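Local coordinates for nitrogenase molybdenum-iron protein beta chain (Clostridium pasteurianum, PDB 4WES) that forms, with the alpha chain, the molybdenum-iron component of nitrogenase, which reduces dinitrogen to ammonium and shares an [8Fe-7S] cluster between the two chains, at residues Lys313-Leu318 with Lys329-Leu334; Ile325-Phe330 with Ile431-Glu436. One frame throughout, in Å; residues are numbered along the deposited sequence.

Both contacts are buried and rest on the helix 321-333, which is packed against a strand in one and against another helix in the other. Contact 1 sets I331 of that helix against V315 and L317 of the strand 314-318; contact 2 sets L327 and F330 against L433 and V434 of the helix 426-448. Their centres lie about 8 Å apart, and L317 CD2 touches L327 CD2 at 3.6 Å, so the two apolar layers merge. The chemistry across each is purely aliphatic or aliphatic-aromatic, without a hydrogen bond. Charge stays at the margins: K329 with E333 beside contact 1, R432 and E435 near the second beta subunit beside contact 2.

Contact 1 (Lys313-Leu318 with Lys329-Leu334); sequences KKVALL and KFIIEL
V315 and I331 meet tip to tip, a worked example of how a helix is seated on a parallel sheet by a few branched side chains. The touching atoms are methyls, V315 CG2 and I331 CG2, 3.9 Å apart. On V315 the methyl that reaches the helix is the one beside the backbone N; on I331 it is the branch methyl anti to the backbone N, while CG1 lies anti to the carbonyl carbon (chi1 -68°) and serves a second neighbour. That neighbour is L317, two residues along the strand on the same side, whose CD2 stands 4.4 Å from I331 CG1, a looser contact. I331 therefore spans two strand positions, one with each branch. No hydrogen bond crosses, and the CA atoms of V315 and I331 remain 8.0 Å apart.

P338 of the next strand also packs on I331 and L317, while L388 and I390, on the strand 388-391, touch V315. Farther round the helix, K329 NZ and E333 OE2 form a salt bridge of 3.1 Å one turn apart; the ammonium meets the oxygen from above the carboxylate plane, 37° out of it. The same carboxylate is held by V270 and S271 of the same chain, OE1 by the backbone N of V270 and OE2 by the S271 hydroxyl, which probably fixes its rotation. One turn on from F330, the L334 methyl CD1 covers one face of the F330 ring, 4.0 Å above the plane and over its centre.

The strand 314-318, the helix 321-333 and the strand 337-343 make a beta-alpha-beta unit, and this contact is the seam between its first strand and its helix, within a five-stranded parallel sheet whose strands alternate with helices along the chain, as in Rossmann-like domains.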
loop_
_atom_site.group_PDB
_atom_site.type_symbol
_atom_site.label_atom_id
_atom_site.label_comp_id
_atom_site.label_asym_id
_atom_site.label_seq_id
_atom_site.Cartn_x
_atom_site.Cartn_y
_atom_site.Cartn_z
ATOM N N LYS B 313 9.080 -11.153 13.379
ATOM C CA LYS B 313 9.209 -11.151 11.924
ATOM C C LYS B 313 10.661 -10.961 11.537
ATOM O O LYS B 313 11.312 -10.040 12.045
ATOM C CB LYS B 313 8.345 -10.030 11.306
ATOM C CG LYS B 313 6.835 -10.272 11.364
ATOM C CD LYS B 313 6.377 -11.167 10.206
ATOM C CE LYS B 313 4.889 -11.402 10.166
ATOM N NZ LYS B 313 4.457 -12.156 11.318
ATOM N N LYS B 314 11.131 -11.765 10.578
ATOM C CA LYS B 314 12.499 -11.643 10.087
ATOM C C LYS B 314 12.537 -10.691 8.910
ATOM O O LYS B 314 11.794 -10.847 7.956
ATOM C CB LYS B 314 13.028 -13.006 9.653
ATOM C CG LYS B 314 13.232 -13.982 10.788
ATOM C CD LYS B 314 13.614 -15.376 10.269
ATOM C CE LYS B 314 13.531 -16.447 11.340
ATOM N NZ LYS B 314 13.719 -17.796 10.705
ATOM N N VAL B 315 13.432 -9.708 8.989
ATOM C CA VAL B 315 13.488 -8.636 8.000
ATOM C C VAL B 315 14.854 -8.614 7.311
ATOM O O VAL B 315 15.896 -8.670 7.967
ATOM C CB VAL B 315 13.208 -7.262 8.646
ATOM C CG1 VAL B 315 13.080 -6.183 7.584
ATOM C CG2 VAL B 315 11.982 -7.303 9.525
ATOM N N ALA B 316 14.836 -8.498 5.990
ATOM C CA ALA B 316 16.047 -8.191 5.208
ATOM C C ALA B 316 15.998 -6.733 4.820
ATOM O O ALA B 316 14.971 -6.260 4.330
ATOM C CB ALA B 316 16.103 -9.053 3.958
ATOM N N LEU B 317 17.103 -6.015 5.049
ATOM C CA LEU B 317 17.202 -4.584 4.784
ATOM C C LEU B 317 18.464 -4.284 4.011
ATOM O O LEU B 317 19.533 -4.770 4.380
ATOM C CB LEU B 317 17.272 -3.736 6.099
ATOM C CG LEU B 317 16.242 -3.900 7.152
ATOM C CD1 LEU B 317 16.656 -4.940 8.147
ATOM C CD2 LEU B 317 16.072 -2.545 7.791
ATOM N N LEU B 318 18.346 -3.487 2.952
ATOM C CA LEU B 318 19.505 -2.997 2.232
ATOM C C LEU B 318 19.334 -1.526 1.986
ATOM O O LEU B 318 18.264 -1.087 1.564
ATOM C CB LEU B 318 19.702 -3.625 0.824
ATOM C CG LEU B 318 19.886 -5.121 0.769
ATOM C CD1 LEU B 318 18.548 -5.810 0.582
ATOM C CD2 LEU B 318 20.898 -5.466 -0.342
ATOM N N LYS B 329 17.192 -0.171 14.072
ATOM C CA LYS B 329 16.773 0.044 15.461
ATOM C C LYS B 329 15.247 0.025 15.562
ATOM O O LYS B 329 14.696 -0.559 16.478
ATOM C CB LYS B 329 17.367 1.382 15.980
ATOM C CG LYS B 329 16.992 1.703 17.415
ATOM C CD LYS B 329 17.553 0.713 18.417
ATOM C CE LYS B 329 17.547 1.298 19.861
ATOM N NZ LYS B 329 16.195 1.181 20.377
ATOM N N PHE B 330 14.572 0.693 14.627
ATOM C CA PHE B 330 13.103 0.738 14.671
ATOM C C PHE B 330 12.517 -0.665 14.506
ATOM O O PHE B 330 11.543 -1.015 15.183
ATOM C CB PHE B 330 12.589 1.704 13.625
ATOM C CG PHE B 330 11.098 1.961 13.684
ATOM C CD1 PHE B 330 10.416 2.030 14.883
ATOM C CD2 PHE B 330 10.387 2.216 12.533
ATOM C CE1 PHE B 330 9.070 2.328 14.924
ATOM C CE2 PHE B 330 9.032 2.510 12.562
ATOM C CZ PHE B 330 8.369 2.575 13.772
ATOM N N ILE B 331 13.094 -1.471 13.619
ATOM C CA ILE B 331 12.638 -2.855 13.477
ATOM C C ILE B 331 12.706 -3.606 14.830
ATOM O O ILE B 331 11.767 -4.294 15.212
ATOM C CB ILE B 331 13.458 -3.555 12.365
ATOM C CG1 ILE B 331 13.141 -2.978 11.001
ATOM C CG2 ILE B 331 13.277 -5.065 12.413
ATOM C CD1 ILE B 331 11.722 -3.044 10.541
ATOM N N ILE B 332 13.825 -3.440 15.544
ATOM C CA ILE B 332 13.948 -4.005 16.864
ATOM C C ILE B 332 12.878 -3.461 17.816
ATOM O O ILE B 332 12.232 -4.208 18.574
ATOM C CB ILE B 332 15.363 -3.806 17.423
ATOM C CG1 ILE B 332 16.380 -4.590 16.570
ATOM C CG2 ILE B 332 15.450 -4.239 18.875
ATOM C CD1 ILE B 332 17.819 -4.278 16.914
ATOM N N GLU B 333 12.653 -2.139 17.775
ATOM C CA GLU B 333 11.630 -1.510 18.615
ATOM C C GLU B 333 10.232 -2.042 18.353
ATOM O O GLU B 333 9.409 -2.053 19.255
ATOM C CB GLU B 333 11.674 0.001 18.417
ATOM C CG GLU B 333 12.948 0.651 18.934
ATOM C CD GLU B 333 13.127 2.108 18.578
ATOM O OE1 GLU B 333 12.623 2.550 17.534
ATOM O OE2 GLU B 333 13.802 2.798 19.355
ATOM N N LEU B 334 9.980 -2.460 17.101
ATOM C CA LEU B 334 8.691 -3.032 16.718
ATOM C C LEU B 334 8.501 -4.468 17.205
ATOM O O LEU B 334 7.399 -5.011 17.094
ATOM C CB LEU B 334 8.524 -2.988 15.193
ATOM C CG LEU B 334 8.357 -1.557 14.642
ATOM C CD1 LEU B 334 8.567 -1.522 13.143
ATOM C CD2 LEU B 334 7.010 -0.977 15.009
#

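Contact 2 (Ile325-Phe330 with Ile431-Glu436)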
loop_
_atom_site.group_PDB
_atom_site.type_symbol
_atom_site.label_atom_id
_atom_site.label_comp_id
_atom_site.label_asym_id
_atom_site.label_seq_id
_atom_site.Cartn_x
_atom_site.Cartn_y
_atom_site.Cartn_z
ATOM N N ILE B 325 20.876 2.126 9.693
ATOM C CA ILE B 325 21.117 2.020 11.114
ATOM C C ILE B 325 19.849 2.348 11.896
ATOM O O ILE B 325 19.448 1.627 12.792
ATOM C CB ILE B 325 22.289 2.931 11.534
ATOM C CG1 ILE B 325 23.626 2.367 11.012
ATOM C CG2 ILE B 325 22.344 3.114 13.059
ATOM C CD1 ILE B 325 24.733 3.392 11.029
ATOM N N ALA B 326 19.249 3.508 11.582
ATOM C CA ALA B 326 18.077 3.930 12.342
ATOM C C ALA B 326 16.860 3.012 12.089
ATOM O O ALA B 326 16.131 2.668 13.031
ATOM C CB ALA B 326 17.754 5.364 12.004
ATOM N N LEU B 327 16.656 2.595 10.830
ATOM C CA LEU B 327 15.539 1.694 10.538
ATOM C C LEU B 327 15.742 0.364 11.238
ATOM O O LEU B 327 14.762 -0.227 11.712
ATOM C CB LEU B 327 15.356 1.528 9.036
ATOM C CG LEU B 327 14.236 0.586 8.615
ATOM C CD1 LEU B 327 12.902 1.076 9.144
ATOM C CD2 LEU B 327 14.216 0.461 7.102
ATOM N N SER B 328 16.969 -0.144 11.275
ATOM C CA SER B 328 17.209 -1.398 11.984
ATOM C C SER B 328 16.848 -1.305 13.446
ATOM O O SER B 328 16.257 -2.219 14.032
ATOM C CB SER B 328 18.676 -1.818 11.820
ATOM O OG SER B 328 18.970 -2.176 10.473
ATOM N N LYS B 329 17.192 -0.171 14.072
ATOM C CA LYS B 329 16.773 0.044 15.461
ATOM C C LYS B 329 15.247 0.025 15.562
ATOM O O LYS B 329 14.696 -0.559 16.478
ATOM C CB LYS B 329 17.367 1.382 15.980
ATOM C CG LYS B 329 16.992 1.703 17.415
ATOM C CD LYS B 329 17.553 0.713 18.417
ATOM C CE LYS B 329 17.547 1.298 19.861
ATOM N NZ LYS B 329 16.195 1.181 20.377
ATOM N N PHE B 330 14.572 0.693 14.627
ATOM C CA PHE B 330 13.103 0.738 14.671
ATOM C C PHE B 330 12.517 -0.665 14.506
ATOM O O PHE B 330 11.543 -1.015 15.183
ATOM C CB PHE B 330 12.589 1.704 13.625
ATOM C CG PHE B 330 11.098 1.961 13.684
ATOM C CD1 PHE B 330 10.416 2.030 14.883
ATOM C CD2 PHE B 330 10.387 2.216 12.533
ATOM C CE1 PHE B 330 9.070 2.328 14.924
ATOM C CE2 PHE B 330 9.032 2.510 12.562
ATOM C CZ PHE B 330 8.369 2.575 13.772
ATOM N N ILE B 431 4.858 6.312 11.914
ATOM C CA ILE B 431 3.487 5.844 11.765
ATOM C C ILE B 431 3.275 5.332 10.342
ATOM O O ILE B 431 2.697 4.260 10.121
ATOM C CB ILE B 431 2.502 6.980 12.137
ATOM C CG1 ILE B 431 2.515 7.175 13.654
ATOM C CG2 ILE B 431 1.092 6.712 11.608
ATOM C CD1 ILE B 431 1.834 8.494 14.101
ATOM N N ARG B 432 3.718 6.101 9.351
ATOM C CA ARG B 432 3.575 5.687 7.960
ATOM C C ARG B 432 4.294 4.384 7.690
ATOM O O ARG B 432 3.767 3.498 6.984
ATOM C CB ARG B 432 4.091 6.774 7.030
ATOM C CG ARG B 432 3.241 8.045 7.009
ATOM C CD ARG B 432 2.010 7.932 6.106
ATOM N NE ARG B 432 2.318 7.510 4.737
ATOM C CZ ARG B 432 1.412 7.244 3.793
ATOM N NH1 ARG B 432 0.107 7.355 4.034
ATOM N NH2 ARG B 432 1.816 6.860 2.593
ATOM N N LEU B 433 5.488 4.208 8.253
ATOM C CA LEU B 433 6.241 2.958 8.093
ATOM C C LEU B 433 5.510 1.769 8.697
ATOM O O LEU B 433 5.463 0.687 8.085
ATOM C CB LEU B 433 7.640 3.079 8.699
ATOM C CG LEU B 433 8.654 3.865 7.889
ATOM C CD1 LEU B 433 9.886 4.130 8.736
ATOM C CD2 LEU B 433 9.005 3.165 6.575
ATOM N N VAL B 434 4.963 1.913 9.909
ATOM C CA VAL B 434 4.274 0.792 10.500
ATOM C C VAL B 434 3.040 0.407 9.704
ATOM O O VAL B 434 2.759 -0.773 9.504
ATOM C CB VAL B 434 3.883 1.055 11.972
ATOM C CG1 VAL B 434 3.118 -0.102 12.582
ATOM C CG2 VAL B 434 5.156 1.354 12.779
ATOM N N GLU B 435 2.300 1.396 9.219
ATOM C CA GLU B 435 1.168 1.118 8.346
ATOM C C GLU B 435 1.603 0.372 7.089
ATOM O O GLU B 435 0.988 -0.622 6.710
ATOM C CB GLU B 435 0.443 2.408 7.989
ATOM C CG GLU B 435 -0.760 2.148 7.120
ATOM C CD GLU B 435 -1.436 3.348 6.559
ATOM O OE1 GLU B 435 -0.795 4.446 6.473
ATOM O OE2 GLU B 435 -2.602 3.193 6.152
ATOM N N GLU B 436 2.659 0.867 6.458
ATOM C CA GLU B 436 3.116 0.212 5.223
ATOM C C GLU B 436 3.586 -1.214 5.451
ATOM O O GLU B 436 3.264 -2.121 4.680
ATOM C CB GLU B 436 4.248 1.024 4.618
ATOM C CG GLU B 436 4.659 0.639 3.231
ATOM C CD GLU B 436 5.631 1.672 2.619
ATOM O OE1 GLU B 436 6.309 2.482 3.361
ATOM O OE2 GLU B 436 5.772 1.637 1.392
#
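F330 and V434 cross at about a right angle, and the ring carries most of this helix-to-helix contact. Its leading atom CZ comes within 3.6 Å of V434 CG2, the methyl that stands anti to the carbonyl carbon. That methyl approaches the ring obliquely. L433 meets the same aromatic differently: its CB lies at the ring edge, near the ring plane, 4.1 Å from F330 CE2. The phenylalanine can reach this far because its CG is anti to the backbone N (chi1 -173°), which carries the ring out from the helix 321-333, so that its CE2-CZ side meets L433 and V434.

One turn earlier, L327 adds a lighter touch. Its CB starts off to one side, but with CG anti to the backbone N (chi1 179°) and a turn at chi2, the end of the side chain comes nearer, and CD1 lies 4.3 Å from L433 CD1. L433 is thus shared, using CB for the ring and a terminal methyl for the leucine. The axes of the two segments cross at -63° and stay 12.6 Å apart at their closest, so long side chains bridge the interval.

Around this core, L302 of the helix 290-305 and L334 also pack on V434, while L327 touches F409 and L317. Beyond it, R432 and E435 face the second copy of this subunit, where N422 of that subunit donates a hydrogen bond to E435 OE1.

The arrangement is an apolar helix-helix interface through which the long last helix 426-448 covers, on its outer side, the helix of a beta-alpha-beta unit in a Rossmann-like domain.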